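Local coordinates for protein ribulose-1,5-bisphosphate carboxylase/oxygenase large subunit (Rhodopseudomonas palustris, PDB 3QFW) that probably binds magnesium and catalyses a reaction related to that of ribulose-bisphosphate carboxylase, though as a Rubisco-like protein its own reaction is not settled, at residues B[253-258]-B[280-285]; B[264-269]-B[297-302]; B[176-181]-B[216-221]. All coordinates share one frame; numbering follows the deposited sequence.

Contact 1 of 3, residues B[253-258]-B[280-285]; sequences AHPAMA and ATVFPN
The imidazole of His254 meets Val282 obliquely, with CD2 4.3 Å from CG1 of the valine. One face of the imidazole is overlaid by CD of Pro255, near the rim. CB of Ala256 lies at its edge, and His167 stacks with the ring. The Phe283 ring has the carbonyl oxygen of Thr281 at its edge, in plane.

The contact joins two neighbouring parallel strands of the TIM barrel, 250-253 and 280-284. Helix 265-276 makes the beta-alpha-beta crossover between them. Two backbone bonds link the segments, and Ala280 also pairs with Val251. Ala253 N donates to Ala280 O at 2.9 Å, almost straight at 177°. Val282 N donates to Ala253 O at 3.0 Å. Ala253 and Thr281 form the parallel bridge, and their side chains lie on the same face of the sheet, against Phe273 of helix 265-276.

Past Ala253 the chain leaves the strand. A type II turn runs from Pro255 to Ala258, closed by a bond from Ala258 N to Pro255 O. Ala256 N also donates to ND1 of His254 at 3.0 Å, tilted out of the imidazole plane. This bond helps to fix the rotation of the ring. Asn85 of the second subunit packs on Ala256.

Pro255 replaces strand pairing with packing. Val282 has CG1 anti to its backbone N (chi1 177°), which sets CG2 3.4 Å from Ala253 O. CB of Val282 faces CD of Pro255 at 4.0 Å, and that same CD lies 3.3 Å from Val282 O.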
# COMPACT_ATOMS: atom_id res chain seq x y z
N ALA B 253 6.45 13.32 -4.18
CA ALA B 253 5.97 12.10 -3.55
C ALA B 253 6.20 12.15 -2.03
O ALA B 253 7.20 12.70 -1.56
CB ALA B 253 6.64 10.88 -4.16
N HIS B 254 5.24 11.60 -1.29
CA HIS B 254 5.31 11.48 0.17
C HIS B 254 5.31 10.00 0.56
O HIS B 254 4.66 9.18 -0.09
CB HIS B 254 4.11 12.17 0.82
CG HIS B 254 4.20 12.25 2.31
ND1 HIS B 254 3.72 11.26 3.15
CD2 HIS B 254 4.74 13.20 3.12
CE1 HIS B 254 3.95 11.60 4.40
NE2 HIS B 254 4.57 12.77 4.42
N PRO B 255 6.03 9.65 1.64
CA PRO B 255 6.21 8.23 1.94
C PRO B 255 5.14 7.59 2.86
O PRO B 255 5.38 6.50 3.37
CB PRO B 255 7.57 8.21 2.64
CG PRO B 255 7.59 9.51 3.39
CD PRO B 255 6.93 10.50 2.44
N ALA B 256 4.01 8.25 3.08
CA ALA B 256 2.98 7.69 3.95
C ALA B 256 2.67 6.23 3.56
O ALA B 256 2.43 5.95 2.39
CB ALA B 256 1.72 8.53 3.89
N MET B 257 2.69 5.34 4.55
CA MET B 257 2.42 3.89 4.38
C MET B 257 3.50 3.10 3.64
O MET B 257 3.28 1.95 3.25
CB MET B 257 1.02 3.62 3.79
CG MET B 257 -0.13 3.65 4.81
SD MET B 257 -0.16 2.26 5.99
CE MET B 257 -0.46 0.92 4.85
N ALA B 258 4.68 3.70 3.47
CA ALA B 258 5.76 3.01 2.77
C ALA B 258 6.42 1.95 3.66
O ALA B 258 7.18 1.12 3.18
CB ALA B 258 6.80 4.02 2.27
N ALA B 280 10.16 15.05 -6.92
CA ALA B 280 10.83 15.15 -5.63
C ALA B 280 10.31 14.05 -4.74
O ALA B 280 9.19 13.56 -4.93
CB ALA B 280 10.62 16.52 -4.99
N THR B 281 11.11 13.63 -3.78
CA THR B 281 10.68 12.54 -2.93
C THR B 281 11.05 12.81 -1.46
O THR B 281 12.22 12.99 -1.11
CB THR B 281 11.19 11.17 -3.46
OG1 THR B 281 10.66 10.12 -2.65
CG2 THR B 281 12.73 11.09 -3.45
N VAL B 282 10.01 12.87 -0.63
CA VAL B 282 10.14 13.19 0.78
C VAL B 282 10.51 11.92 1.57
O VAL B 282 9.99 10.85 1.30
CB VAL B 282 8.83 13.79 1.34
CG1 VAL B 282 8.93 14.06 2.84
CG2 VAL B 282 8.45 15.05 0.57
N PHE B 283 11.41 12.06 2.53
CA PHE B 283 11.81 10.95 3.40
C PHE B 283 12.37 11.51 4.70
O PHE B 283 12.93 12.63 4.72
CB PHE B 283 12.86 10.06 2.72
CG PHE B 283 14.16 10.77 2.42
CD1 PHE B 283 15.27 10.60 3.23
CD2 PHE B 283 14.27 11.59 1.31
CE1 PHE B 283 16.48 11.24 2.94
CE2 PHE B 283 15.48 12.25 1.02
CZ PHE B 283 16.57 12.07 1.84
N PRO B 284 12.23 10.75 5.78
CA PRO B 284 12.74 11.19 7.08
C PRO B 284 14.26 11.14 7.10
O PRO B 284 14.86 10.11 6.78
CB PRO B 284 12.12 10.19 8.07
CG PRO B 284 11.79 8.99 7.24
CD PRO B 284 11.46 9.49 5.87
N ASN B 285 14.87 12.27 7.45
CA ASN B 285 16.32 12.39 7.50
C ASN B 285 16.84 11.51 8.62
O ASN B 285 16.08 11.15 9.53
CB ASN B 285 16.69 13.86 7.76
CG ASN B 285 18.17 14.15 7.59
OD1 ASN B 285 18.77 13.86 6.55
ND2 ASN B 285 18.78 14.72 8.62

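Contact 2 of 3, residues B[264-269]-B[297-302]; sequences AAPLLL and CLALAQ
Leu300 and Pro266 meet almost backbone to backbone, their CA atoms 3.8 Å apart. CB of Pro266 sits 3.5 Å from the backbone N of Leu300, and CG of the same ring rests 3.8 Å from CB of Ala299. The proline thus presses its CB-CG edge onto the turn that carries Ala299 and Leu300.

Leu300 returns the contact with its two methyls. Its CG stands anti to the backbone N (chi1 -178°), and this carries the branch across to helix 265-276. CD1 reaches the backbone there, 3.7 Å from the carbonyl carbon of Leu269 and 3.8 Å from CA of Pro266. CD2 lies 3.9 Å from CB of Leu269 and also touches CB of Ala265. The side chains of Leu269 and Leu300 cross obliquely. The second torsion of Leu300, 26°, is away from the staggered positions, which suggests some strain in its fit between Ala265, Pro266 and Leu269.

The next layer sets these groups in place. Ala264 is the N-cap of helix 265-276, so Ala265 and Pro266 belong to its first turn. The helix widens at once into a pi-type turn at 266-269, which includes Pro266. The segment axes approach to 8.0 Å and cross at -30°, running in nearly the same direction. The two helices follow one another round the outside of the TIM barrel, with strand 280-284 between them in sequence. Tyr292 touches both Ala265 and Leu269, and helix 327-334 packs against Cys297 and Ala301.

No hydrogen bond links the two segments. The contact is apolar and rests on shape: a proline and small alanine side chains allow the close approach, and Leu300 spreads its two methyls over Ala265, Pro266 and Leu269.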
# COMPACT_ATOMS: atom_id res chain seq x y z
N ALA B 264 13.01 -1.79 1.16
CA ALA B 264 14.01 -0.82 1.60
C ALA B 264 13.70 0.57 1.05
O ALA B 264 13.33 0.72 -0.12
CB ALA B 264 15.42 -1.25 1.17
N ALA B 265 13.86 1.59 1.90
CA ALA B 265 13.54 2.97 1.53
C ALA B 265 14.29 3.46 0.30
O ALA B 265 13.71 4.13 -0.56
CB ALA B 265 13.76 3.92 2.70
N PRO B 266 15.59 3.16 0.20
CA PRO B 266 16.22 3.76 -0.98
C PRO B 266 15.61 3.22 -2.27
O PRO B 266 15.38 3.98 -3.21
CB PRO B 266 17.70 3.36 -0.83
CG PRO B 266 17.89 3.16 0.64
CD PRO B 266 16.57 2.56 1.12
N LEU B 267 15.32 1.93 -2.32
CA LEU B 267 14.73 1.33 -3.50
C LEU B 267 13.34 1.92 -3.78
O LEU B 267 13.02 2.27 -4.92
CB LEU B 267 14.63 -0.18 -3.32
CG LEU B 267 13.68 -0.88 -4.29
CD1 LEU B 267 14.19 -0.78 -5.72
CD2 LEU B 267 13.48 -2.35 -3.90
N LEU B 268 12.52 2.01 -2.73
CA LEU B 268 11.13 2.43 -2.89
C LEU B 268 10.96 3.94 -3.10
O LEU B 268 10.42 4.37 -4.12
CB LEU B 268 10.29 1.97 -1.69
CG LEU B 268 8.79 2.25 -1.79
CD1 LEU B 268 8.23 1.63 -3.05
CD2 LEU B 268 8.06 1.73 -0.54
N LEU B 269 11.40 4.73 -2.13
CA LEU B 269 11.23 6.18 -2.17
C LEU B 269 12.16 6.84 -3.18
O LEU B 269 11.84 7.89 -3.76
CB LEU B 269 11.54 6.77 -0.80
CG LEU B 269 10.77 6.20 0.39
CD1 LEU B 269 11.04 7.08 1.60
CD2 LEU B 269 9.28 6.12 0.11
N CYS B 297 19.96 6.89 4.12
CA CYS B 297 19.66 8.21 3.58
C CYS B 297 20.55 8.54 2.38
O CYS B 297 20.08 9.07 1.38
CB CYS B 297 19.79 9.29 4.66
SG CYS B 297 18.52 9.17 5.96
N LEU B 298 21.83 8.20 2.48
CA LEU B 298 22.73 8.48 1.35
C LEU B 298 22.35 7.64 0.13
O LEU B 298 22.30 8.15 -0.98
CB LEU B 298 24.19 8.25 1.75
CG LEU B 298 25.21 8.81 0.75
CD1 LEU B 298 24.93 10.28 0.45
CD2 LEU B 298 26.64 8.62 1.25
N ALA B 299 22.05 6.36 0.36
CA ALA B 299 21.66 5.46 -0.73
C ALA B 299 20.36 5.93 -1.39
O ALA B 299 20.20 5.85 -2.60
CB ALA B 299 21.52 4.04 -0.22
N LEU B 300 19.44 6.41 -0.57
CA LEU B 300 18.18 6.97 -1.04
C LEU B 300 18.42 8.19 -1.93
O LEU B 300 17.87 8.30 -3.03
CB LEU B 300 17.29 7.33 0.16
CG LEU B 300 15.89 7.88 -0.11
CD1 LEU B 300 15.42 7.41 -1.44
CD2 LEU B 300 14.89 7.46 1.00
N ALA B 301 19.25 9.11 -1.45
CA ALA B 301 19.62 10.27 -2.26
C ALA B 301 20.20 9.83 -3.61
O ALA B 301 19.82 10.37 -4.66
CB ALA B 301 20.62 11.15 -1.49
N GLN B 302 21.10 8.86 -3.59
CA GLN B 302 21.77 8.42 -4.81
C GLN B 302 20.82 7.70 -5.77
O GLN B 302 20.88 7.88 -6.98
CB GLN B 302 22.97 7.51 -4.49
CG GLN B 302 24.09 8.23 -3.75
CD GLN B 302 25.11 7.29 -3.14
OE1 GLN B 302 24.87 6.09 -3.02
NE2 GLN B 302 26.26 7.84 -2.74

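Contact 3 of 3, residues B[176-181]-B[216-221]; sequences PFAERA and LGVIRD
Phe177 reaches from the first turn of helix 177-195 toward Val218 and Ile219 of helix 209-222. Its CB starts in the direction of the other helix. CG is anti to the backbone N (chi1 -176°), and this swings the ring across the interface. Contact begins at CE2, which lies 3.8 Å from CB of Val218; that carbon sits at the ring edge, near its plane. The tip, CZ, meets two atoms of Ile219. CG1 is at the ring edge, 3.7 Å away, while CD1 approaches CZ obliquely at 3.3 Å, a tight fit. The phenylalanine and isoleucine side chains cross at about a right angle.

Ala181, one turn on, packs on the same two residues. Its CB is 4.0 Å from CG1 of Val218 and 4.1 Å from CD1 of Ile219. The CD1 methyl of Ile219 therefore touches both Phe177 and Ala181. Nearer the surface, CA of Ala178 packs on CG1 of Val218 at 4.2 Å.

With an alanine here in place of Phe177, CD1 of Ile219 and CB of Val218 would probably lose the ring they pack on, and a gap is likely to open between the two helices.

Both are outer helices of the TIM barrel, running the same way with a segment crossing angle of -23° and strand 200-202 between them in sequence. The start of helix 177-195 is tied down by polar partners: Phe177 N bonds to Asp171, and Arg180 forms a salt bridge with Asp165. Pro203 and Ile224 also pack on Ile219.

No hydrogen bond joins the two segments. The contact is purely apolar, so it rests on the packing of Phe177 and two alanines against Val218 and Ile219.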
# COMPACT_ATOMS: atom_id res chain seq x y z
N PRO B 176 -11.65 21.91 2.98
CA PRO B 176 -11.85 21.07 1.80
C PRO B 176 -10.80 21.38 0.73
O PRO B 176 -10.39 22.52 0.63
CB PRO B 176 -13.24 21.48 1.31
CG PRO B 176 -13.94 21.95 2.54
CD PRO B 176 -12.88 22.64 3.36
N PHE B 177 -10.42 20.38 -0.05
CA PHE B 177 -9.36 20.54 -1.04
C PHE B 177 -9.55 21.78 -1.91
O PHE B 177 -8.61 22.56 -2.09
CB PHE B 177 -9.22 19.31 -1.95
CG PHE B 177 -8.07 19.43 -2.91
CD1 PHE B 177 -6.80 19.02 -2.54
CD2 PHE B 177 -8.25 20.00 -4.16
CE1 PHE B 177 -5.72 19.16 -3.41
CE2 PHE B 177 -7.18 20.14 -5.03
CZ PHE B 177 -5.92 19.72 -4.66
N ALA B 178 -10.75 21.95 -2.46
CA ALA B 178 -10.98 23.07 -3.38
C ALA B 178 -10.72 24.41 -2.71
O ALA B 178 -9.94 25.23 -3.21
CB ALA B 178 -12.38 23.01 -3.96
N GLU B 179 -11.36 24.64 -1.57
CA GLU B 179 -11.19 25.87 -0.81
C GLU B 179 -9.74 26.11 -0.39
O GLU B 179 -9.24 27.23 -0.47
CB GLU B 179 -12.10 25.87 0.42
CG GLU B 179 -13.57 26.15 0.12
CD GLU B 179 -14.33 24.91 -0.32
OE1 GLU B 179 -13.70 23.86 -0.59
OE2 GLU B 179 -15.58 24.98 -0.38
N ARG B 180 -9.06 25.06 0.07
CA ARG B 180 -7.67 25.18 0.52
C ARG B 180 -6.71 25.54 -0.62
O ARG B 180 -5.84 26.42 -0.48
CB ARG B 180 -7.20 23.89 1.19
CG ARG B 180 -5.73 23.86 1.55
CD ARG B 180 -5.36 22.63 2.37
NE ARG B 180 -5.17 21.42 1.56
CZ ARG B 180 -6.05 20.43 1.47
NH1 ARG B 180 -7.20 20.51 2.12
NH2 ARG B 180 -5.78 19.36 0.73
N ALA B 181 -6.85 24.85 -1.75
CA ALA B 181 -5.97 25.09 -2.89
C ALA B 181 -6.12 26.54 -3.36
O ALA B 181 -5.14 27.19 -3.71
CB ALA B 181 -6.29 24.13 -4.02
N LEU B 216 -6.83 17.32 -9.15
CA LEU B 216 -5.84 17.78 -10.12
C LEU B 216 -6.48 18.86 -11.00
O LEU B 216 -5.82 19.82 -11.39
CB LEU B 216 -5.36 16.63 -11.00
CG LEU B 216 -4.31 17.02 -12.04
CD1 LEU B 216 -3.06 17.52 -11.35
CD2 LEU B 216 -3.99 15.84 -12.95
N GLY B 217 -7.76 18.68 -11.30
CA GLY B 217 -8.52 19.68 -12.03
C GLY B 217 -8.47 21.04 -11.36
O GLY B 217 -8.25 22.06 -12.01
N VAL B 218 -8.70 21.05 -10.05
CA VAL B 218 -8.64 22.29 -9.28
C VAL B 218 -7.24 22.90 -9.33
O VAL B 218 -7.09 24.10 -9.55
CB VAL B 218 -9.05 22.05 -7.80
CG1 VAL B 218 -8.83 23.32 -6.97
CG2 VAL B 218 -10.50 21.57 -7.71
N ILE B 219 -6.23 22.07 -9.13
CA ILE B 219 -4.84 22.53 -9.17
C ILE B 219 -4.56 23.28 -10.47
O ILE B 219 -4.07 24.40 -10.45
CB ILE B 219 -3.86 21.34 -9.05
CG1 ILE B 219 -3.97 20.74 -7.66
CG2 ILE B 219 -2.43 21.79 -9.33
CD1 ILE B 219 -4.15 21.79 -6.61
N ARG B 220 -4.89 22.65 -11.59
CA ARG B 220 -4.68 23.24 -12.89
C ARG B 220 -5.49 24.52 -13.07
O ARG B 220 -5.00 25.50 -13.61
CB ARG B 220 -4.99 22.22 -14.00
CG ARG B 220 -4.26 20.89 -13.82
CD ARG B 220 -4.29 20.03 -15.08
NE ARG B 220 -3.35 20.51 -16.09
CZ ARG B 220 -3.69 20.84 -17.34
NH1 ARG B 220 -4.95 20.73 -17.73
NH2 ARG B 220 -2.77 21.28 -18.19
N ASP B 221 -6.74 24.50 -12.62
CA ASP B 221 -7.61 25.67 -12.74
C ASP B 221 -7.12 26.85 -11.90
O ASP B 221 -7.31 28.01 -12.27
CB ASP B 221 -9.05 25.32 -12.38
CG ASP B 221 -9.68 24.36 -13.37
OD1 ASP B 221 -9.18 24.29 -14.51
OD2 ASP B 221 -10.67 23.69 -13.00

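All three contacts belong to one TIM barrel. Contacts 1 and 2 touch directly, their centres 10 Å apart. Their segments alternate along the chain. Thr281 OG1 lies 2.8 Å from Leu269 O, a probable hydrogen bond between strand and helix. Phe283 packs on both helices of contact 2: its CB is 3.7 Å from CD1 of Leu269, and its CG 3.7 Å from CD2 of Leu300. Contact 3, a separate pair of outer helices, is centred 22 Å from the centre of contact 1 and 31 Å from that of contact 2. In TIM barrels the active site lies at the C-terminal ends of the strands, and segment 253-258 of contact 1 leaves the barrel at such an end.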